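Phytochromobilin synthase (Solanum lycopersicum, PDB 6KME) probably catalyses the ferredoxin-dependent reduction of biliverdin IX alpha to phytochromobilin, the chromophore of plant phytochromes, and binds biliverdin as substrate. Local coordinates at residues V127-N131 / A197-Y201; N131-D135 / C223-Q228. The protein carries 1 engineered substitution. All blocks are in the same frame, centred on the assembly; numbering follows the deposited sequence. Where two conformers were deposited one is given.

Contact 1. Residues V127-N131 / A197-Y201; sequences VLDLN and AFKDY. With BLA (biliverdine IX alpha), chain B.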
loop_
_atom_site.group_PDB
_atom_site.type_symbol
_atom_site.label_atom_id
_atom_site.label_comp_id
_atom_site.label_asym_id
_atom_site.label_seq_id
_atom_site.Cartn_x
_atom_site.Cartn_y
_atom_site.Cartn_z
ATOM N N VAL A 127 -0.063 -8.302 0.002
ATOM C CA VAL A 127 -0.591 -7.395 1.020
ATOM C C VAL A 127 -1.762 -6.622 0.415
ATOM O O VAL A 127 -1.629 -5.995 -0.647
ATOM C CB VAL A 127 0.488 -6.439 1.574
ATOM C CG1 VAL A 127 -0.152 -5.399 2.511
ATOM C CG2 VAL A 127 1.579 -7.198 2.314
ATOM N N LEU A 128 -2.915 -6.684 1.086
ATOM C CA LEU A 128 -4.117 -5.953 0.696
ATOM C C LEU A 128 -4.698 -5.316 1.951
ATOM O O LEU A 128 -5.000 -6.029 2.916
ATOM C CB LEU A 128 -5.136 -6.898 0.039
ATOM C CG LEU A 128 -6.523 -6.322 -0.304
ATOM C CD1 LEU A 128 -6.389 -5.188 -1.329
ATOM C CD2 LEU A 128 -7.427 -7.432 -0.821
ATOM N N ASP A 129 -4.858 -3.985 1.953
ATOM C CA ASP A 129 -5.262 -3.338 3.195
ATOM C C ASP A 129 -5.825 -1.948 2.940
ATOM O O ASP A 129 -5.604 -1.334 1.890
ATOM C CB ASP A 129 -4.087 -3.234 4.170
ATOM C CG ASP A 129 -4.518 -2.908 5.596
ATOM O OD1 ASP A 129 -5.681 -3.199 5.982
ATOM O OD2 ASP A 129 -3.678 -2.359 6.342
ATOM N N LEU A 130 -6.576 -1.475 3.931
ATOM C CA LEU A 130 -6.903 -0.055 4.088
ATOM C C LEU A 130 -5.967 0.452 5.191
ATOM O O LEU A 130 -6.295 0.387 6.377
ATOM C CB LEU A 130 -8.384 0.119 4.429
ATOM C CG LEU A 130 -9.408 0.058 3.278
ATOM C CD1 LEU A 130 -9.334 -1.243 2.458
ATOM C CD2 LEU A 130 -10.872 0.315 3.763
ATOM N N ASN A 131 -4.756 0.901 4.802
ATOM C CA ASN A 131 -3.732 1.267 5.797
ATOM C C ASN A 131 -4.216 2.478 6.600
ATOM O O ASN A 131 -4.583 3.503 6.008
ATOM C CB ASN A 131 -2.369 1.617 5.156
ATOM C CG ASN A 131 -1.676 0.441 4.393
ATOM O OD1 ASN A 131 -0.916 0.700 3.460
ATOM N ND2 ASN A 131 -1.895 -0.813 4.807
ATOM N N ALA A 197 -11.437 -10.496 -3.053
ATOM C CA ALA A 197 -10.987 -9.698 -1.914
ATOM C C ALA A 197 -10.620 -8.277 -2.338
ATOM O O ALA A 197 -11.002 -7.309 -1.672
ATOM C CB ALA A 197 -9.790 -10.375 -1.231
ATOM N N PHE A 198 -9.835 -8.140 -3.413
ATOM C CA PHE A 198 -9.488 -6.813 -3.921
ATOM C C PHE A 198 -10.744 -5.990 -4.174
ATOM O O PHE A 198 -10.824 -4.822 -3.775
ATOM C CB PHE A 198 -8.657 -6.930 -5.207
ATOM C CG PHE A 198 -8.303 -5.602 -5.834
ATOM C CD1 PHE A 198 -9.189 -4.964 -6.697
ATOM C CD2 PHE A 198 -7.078 -4.996 -5.565
ATOM C CE1 PHE A 198 -8.872 -3.734 -7.280
ATOM C CE2 PHE A 198 -6.743 -3.772 -6.138
ATOM C CZ PHE A 198 -7.644 -3.138 -7.003
ATOM N N LYS A 199 -11.735 -6.589 -4.836
ATOM C CA LYS A 199 -12.948 -5.854 -5.195
ATOM C C LYS A 199 -13.760 -5.474 -3.956
ATOM O O LYS A 199 -14.214 -4.326 -3.827
ATOM C CB LYS A 199 -13.785 -6.688 -6.166
ATOM C CG LYS A 199 -13.110 -6.908 -7.517
ATOM C CD LYS A 199 -13.910 -7.864 -8.377
ATOM C CE LYS A 199 -13.153 -8.259 -9.631
ATOM N NZ LYS A 199 -14.016 -9.102 -10.501
ATOM N N ASP A 200 -13.940 -6.425 -3.030
ATOM C CA ASP A 200 -14.643 -6.150 -1.779
ATOM C C ASP A 200 -13.951 -5.065 -0.962
ATOM O O ASP A 200 -14.613 -4.163 -0.427
ATOM C CB ASP A 200 -14.754 -7.435 -0.958
ATOM C CG ASP A 200 -15.887 -8.323 -1.428
ATOM O OD1 ASP A 200 -16.657 -7.864 -2.300
ATOM O OD2 ASP A 200 -16.014 -9.465 -0.933
ATOM N N TYR A 201 -12.623 -5.148 -0.836
ATOM C CA TYR A 201 -11.864 -4.159 -0.073
ATOM C C TYR A 201 -11.891 -2.797 -0.761
ATOM O O TYR A 201 -12.014 -1.758 -0.096
ATOM C CB TYR A 201 -10.411 -4.634 0.132
ATOM C CG TYR A 201 -10.201 -5.501 1.379
ATOM C CD1 TYR A 201 -10.988 -6.630 1.606
ATOM C CD2 TYR A 201 -9.225 -5.184 2.321
ATOM C CE1 TYR A 201 -10.813 -7.427 2.752
ATOM C CE2 TYR A 201 -9.036 -5.985 3.478
ATOM C CZ TYR A 201 -9.842 -7.093 3.682
ATOM O OH TYR A 201 -9.678 -7.883 4.805
HETATM C CHA BLA B . 7.676 -9.579 0.271
HETATM N NA BLA B . 6.136 -7.538 0.702
HETATM C C1A BLA B . 6.844 -8.664 1.154
HETATM C C2A BLA B . 6.637 -8.759 2.600
HETATM C C3A BLA B . 5.780 -7.638 2.989
HETATM C C4A BLA B . 5.486 -6.896 1.796
HETATM C CMA BLA B . 5.238 -7.270 4.372
HETATM C CAA BLA B . 7.292 -9.871 3.467
HETATM C CBA BLA B . 8.719 -9.493 3.757
HETATM C CGA BLA B . 8.811 -8.642 5.076
HETATM O O1A BLA B . 8.273 -9.197 5.988
HETATM O O2A BLA B . 9.402 -7.611 4.934
HETATM C CHB BLA B . 4.608 -5.648 1.634
HETATM N NB BLA B . 5.158 -4.268 3.558
HETATM C C1B BLA B . 4.539 -4.426 2.296
HETATM C C2B BLA B . 3.539 -3.192 2.263
HETATM C C3B BLA B . 3.829 -2.319 3.304
HETATM C C4B BLA B . 4.928 -2.984 4.137
HETATM C CMB BLA B . 2.641 -2.981 1.058
HETATM O OB BLA B . 5.576 -2.587 5.092
HETATM C CAB BLA B . 3.361 -1.002 3.872
HETATM C CBB BLA B . 3.725 -0.150 4.858
HETATM N NC BLA B . 6.393 -6.438 -3.803
HETATM C C1C BLA B . 5.614 -5.333 -4.219
HETATM C C2C BLA B . 6.114 -4.984 -5.628
HETATM C C3C BLA B . 7.128 -5.889 -5.943
HETATM C C4C BLA B . 7.337 -6.862 -4.758
HETATM C CMC BLA B . 5.468 -3.804 -6.365
HETATM O OC BLA B . 4.772 -4.912 -3.442
HETATM C CAC BLA B . 7.902 -5.920 -7.213
HETATM C CBC BLA B . 8.321 -4.962 -8.069
HETATM C CHD BLA B . 8.158 -7.919 -4.468
HETATM N ND BLA B . 7.636 -8.462 -1.990
HETATM C C1D BLA B . 8.271 -8.655 -3.145
HETATM C C2D BLA B . 9.252 -9.812 -3.083
HETATM C C3D BLA B . 9.172 -10.330 -1.804
HETATM C C4D BLA B . 8.121 -9.476 -1.037
HETATM C CMD BLA B . 10.080 -10.183 -4.300
HETATM C CAD BLA B . 9.893 -11.491 -1.108
HETATM C CBD BLA B . 11.354 -11.213 -0.813
HETATM C CGD BLA B . 11.619 -10.126 0.319
HETATM O O1D BLA B . 12.417 -9.285 -0.053
HETATM O O2D BLA B . 10.990 -10.321 1.351
#
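Ala197 opens the contact by setting its CB 3.8 Å from CD2 of Leu128, the side chain with the largest share of this packing. With CG anti to the backbone N (chi1 174°), Leu128 reaches straight from the strand to the helix, and its CD2 settles on the backbone there, 3.6 Å from the N of Phe198. The Phe198 ring is a looser neighbour, its CD2 4.3 Å from Leu128 CD1; it also touches Ala115 of the adjoining strand and Leu36 and Ala40 of helix 34-47. One turn after Ala197, Tyr201 lays a ring face under Leu128, whose CD2 stands 4.0 Å above the plane and toward the rim. Leu130 reaches the same ring with CD1, 3.9 Å from Tyr201 CD2, and the ring is held at its far end by a hydrogen bond from OH to the carbonyl of Ile178. No hydrogen bond joins the segments. On the strand's other face Val127 brings CG2 to 3.5 Å from CHB of biliverdin, while Asn131 ND2 donates to Asp129 OD2 (2.8 Å), whose carboxylate also bonds Ser176. Segments 127-131 and 197-201 run almost parallel, 5° apart, their axes 9.2 Å from each other at closest approach: a helix layered on the central antiparallel sheet, with the bilin on the opposite face, as in the ferredoxin-dependent bilin reductase fold.

Contact 2. Residues N131-D135 / C223-Q228; sequences NPLHD and CNCEAQ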
loop_
_atom_site.group_PDB
_atom_site.type_symbol
_atom_site.label_atom_id
_atom_site.label_comp_id
_atom_site.label_asym_id
_atom_site.label_seq_id
_atom_site.Cartn_x
_atom_site.Cartn_y
_atom_site.Cartn_z
ATOM N N ASN A 131 -4.756 0.901 4.802
ATOM C CA ASN A 131 -3.732 1.267 5.797
ATOM C C ASN A 131 -4.216 2.478 6.600
ATOM O O ASN A 131 -4.583 3.503 6.008
ATOM C CB ASN A 131 -2.369 1.617 5.156
ATOM C CG ASN A 131 -1.676 0.441 4.393
ATOM O OD1 ASN A 131 -0.916 0.700 3.460
ATOM N ND2 ASN A 131 -1.895 -0.813 4.807
ATOM N N PRO A 132 -4.198 2.428 7.936
ATOM C CA PRO A 132 -4.657 3.594 8.708
ATOM C C PRO A 132 -3.733 4.790 8.537
ATOM O O PRO A 132 -2.508 4.666 8.570
ATOM C CB PRO A 132 -4.653 3.093 10.160
ATOM C CG PRO A 132 -3.694 1.923 10.163
ATOM C CD PRO A 132 -3.888 1.279 8.805
ATOM N N LEU A 133 -4.335 5.970 8.371
ATOM C CA LEU A 133 -3.522 7.181 8.305
ATOM C C LEU A 133 -2.870 7.474 9.649
ATOM O O LEU A 133 -1.700 7.871 9.709
ATOM C CB LEU A 133 -4.376 8.371 7.857
ATOM C CG LEU A 133 -3.611 9.692 7.738
ATOM C CD1 LEU A 133 -2.559 9.625 6.610
ATOM C CD2 LEU A 133 -4.595 10.881 7.552
ATOM N N HIS A 134 -3.610 7.267 10.735
ATOM C CA HIS A 134 -3.175 7.592 12.081
ATOM C C HIS A 134 -3.084 6.322 12.913
ATOM O O HIS A 134 -3.668 5.289 12.574
ATOM C CB HIS A 134 -4.132 8.591 12.742
ATOM C CG HIS A 134 -4.100 9.956 12.126
ATOM N ND1 HIS A 134 -2.977 10.756 12.147
ATOM C CD2 HIS A 134 -5.063 10.674 11.498
ATOM C CE1 HIS A 134 -3.246 11.903 11.547
ATOM N NE2 HIS A 134 -4.505 11.879 11.145
ATOM N N ASP A 135 -2.335 6.410 14.013
ATOM C CA ASP A 135 -2.030 5.223 14.803
ATOM C C ASP A 135 -3.293 4.631 15.415
ATOM O O ASP A 135 -4.107 5.339 16.017
ATOM C CB ASP A 135 -1.027 5.558 15.900
ATOM C CG ASP A 135 -0.787 4.391 16.832
ATOM O OD1 ASP A 135 -0.076 3.444 16.424
ATOM O OD2 ASP A 135 -1.326 4.417 17.962
ATOM N N CYS A 223 -1.369 17.786 10.724
ATOM C CA CYS A 223 -1.131 16.480 11.328
ATOM C C CYS A 223 -1.407 15.361 10.333
ATOM O O CYS A 223 -0.620 14.412 10.221
ATOM C CB CYS A 223 -1.983 16.308 12.585
ATOM S SG CYS A 223 -1.253 16.985 14.101
ATOM N N ASN A 224 -2.518 15.456 9.591
ATOM C CA ASN A 224 -2.811 14.439 8.581
ATOM C C ASN A 224 -1.734 14.400 7.510
ATOM O O ASN A 224 -1.425 13.329 6.970
ATOM C CB ASN A 224 -4.161 14.706 7.908
ATOM C CG ASN A 224 -5.315 14.701 8.872
ATOM O OD1 ASN A 224 -5.232 14.137 9.965
ATOM N ND2 ASN A 224 -6.420 15.321 8.463
ATOM N N CYS A 225 -1.170 15.562 7.180
ATOM C CA CYS A 225 -0.174 15.628 6.120
ATOM C C CYS A 225 1.136 14.995 6.565
ATOM O O CYS A 225 1.767 14.255 5.795
ATOM C CB CYS A 225 0.037 17.085 5.699
ATOM S SG CYS A 225 1.187 17.311 4.340
ATOM N N GLU A 226 1.553 15.266 7.809
ATOM C CA GLU A 226 2.759 14.640 8.344
ATOM C C GLU A 226 2.596 13.129 8.439
ATOM O O GLU A 226 3.518 12.376 8.103
ATOM C CB GLU A 226 3.097 15.237 9.710
ATOM C CG GLU A 226 4.093 14.403 10.513
ATOM C CD GLU A 226 5.160 15.237 11.205
ATOM O OE1 GLU A 226 5.377 16.399 10.802
ATOM O OE2 GLU A 226 5.788 14.724 12.157
ATOM N N ALA A 227 1.418 12.662 8.865
ATOM C CA ALA A 227 1.170 11.224 8.931
ATOM C C ALA A 227 1.322 10.568 7.562
ATOM O O ALA A 227 1.924 9.492 7.446
ATOM C CB ALA A 227 -0.225 10.954 9.512
ATOM N N GLN A 228 0.792 11.205 6.511
ATOM C CA GLN A 228 0.972 10.677 5.163
ATOM C C GLN A 228 2.435 10.747 4.726
ATOM O O GLN A 228 2.948 9.795 4.123
ATOM C CB GLN A 228 0.087 11.424 4.152
ATOM C CG GLN A 228 0.193 10.817 2.744
ATOM C CD GLN A 228 -0.786 11.387 1.713
ATOM O OE1 GLN A 228 -0.551 11.271 0.511
ATOM N NE2 GLN A 228 -1.892 11.972 2.176
#
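Leu133 and His134, neighbours in the loop that leaves the strand, fit against one side of helix 218-238, and they bury more surface here than any residue facing them. Leu133 directs CG anti to its own backbone N (chi1 -179°), which carries the branched end onto the helix between three residues. Its CD1 approaches the N of Gln228 at 3.7 Å, CD2 lies 3.9 Å from Asn224 CB, and Ala227 CB sits near CG. The small Ala227 lets the loop come close: its methyl is 3.4 Å from the carbonyl O of Leu133 and 3.8 Å from CE1 of His134. Leu133 CG also lies over one face of the imidazole, toward its rim, and Tyr142 meets the same ring edge-to-face.

The polar link is His134 NE2 donating to Asn224 OD1 at 2.6 Å, with an N-H...O angle of 159°. The acceptor lies in the imidazole plane, yet the donor is tilted 26° from the plane of the amide carbonyl. Asn224 ND2 donates in turn to the carbonyl of Pro106, which fixes which way round the amide sits. A leucine in place of His134 would probably leave Asn224 OD1 without this donor and weaken the tie between loop and helix. The chemistry thus implies a proton on NE2 and a directional bond from imidazole to amide, set beside the apolar packing of Leu133 on Ala227.

Overall arrangement
Both contacts start from one stretch of chain and share Asn131, where strand 123-131 passes into the loop; the centres of contact 1 and contact 2 are about 18 Å apart. Contact 1 lies in the interior, about 9 Å from the centre of the chain, and contact 2 farther out, at about 13 Å. Their partner helices, 188-211 and 218-238, follow each other in sequence. Asn131 also bonds Tyr231 through OD1, a second tie to the helix used by contact 2. Biliverdin is touched directly in contact 1, through Val127 of its pocket, whereas in contact 2 the side chain of Gln228 remains about 12 Å from the bilin. One strand therefore borders the pocket, and the loop that continues it packs on helix 218-238 farther from the bilin.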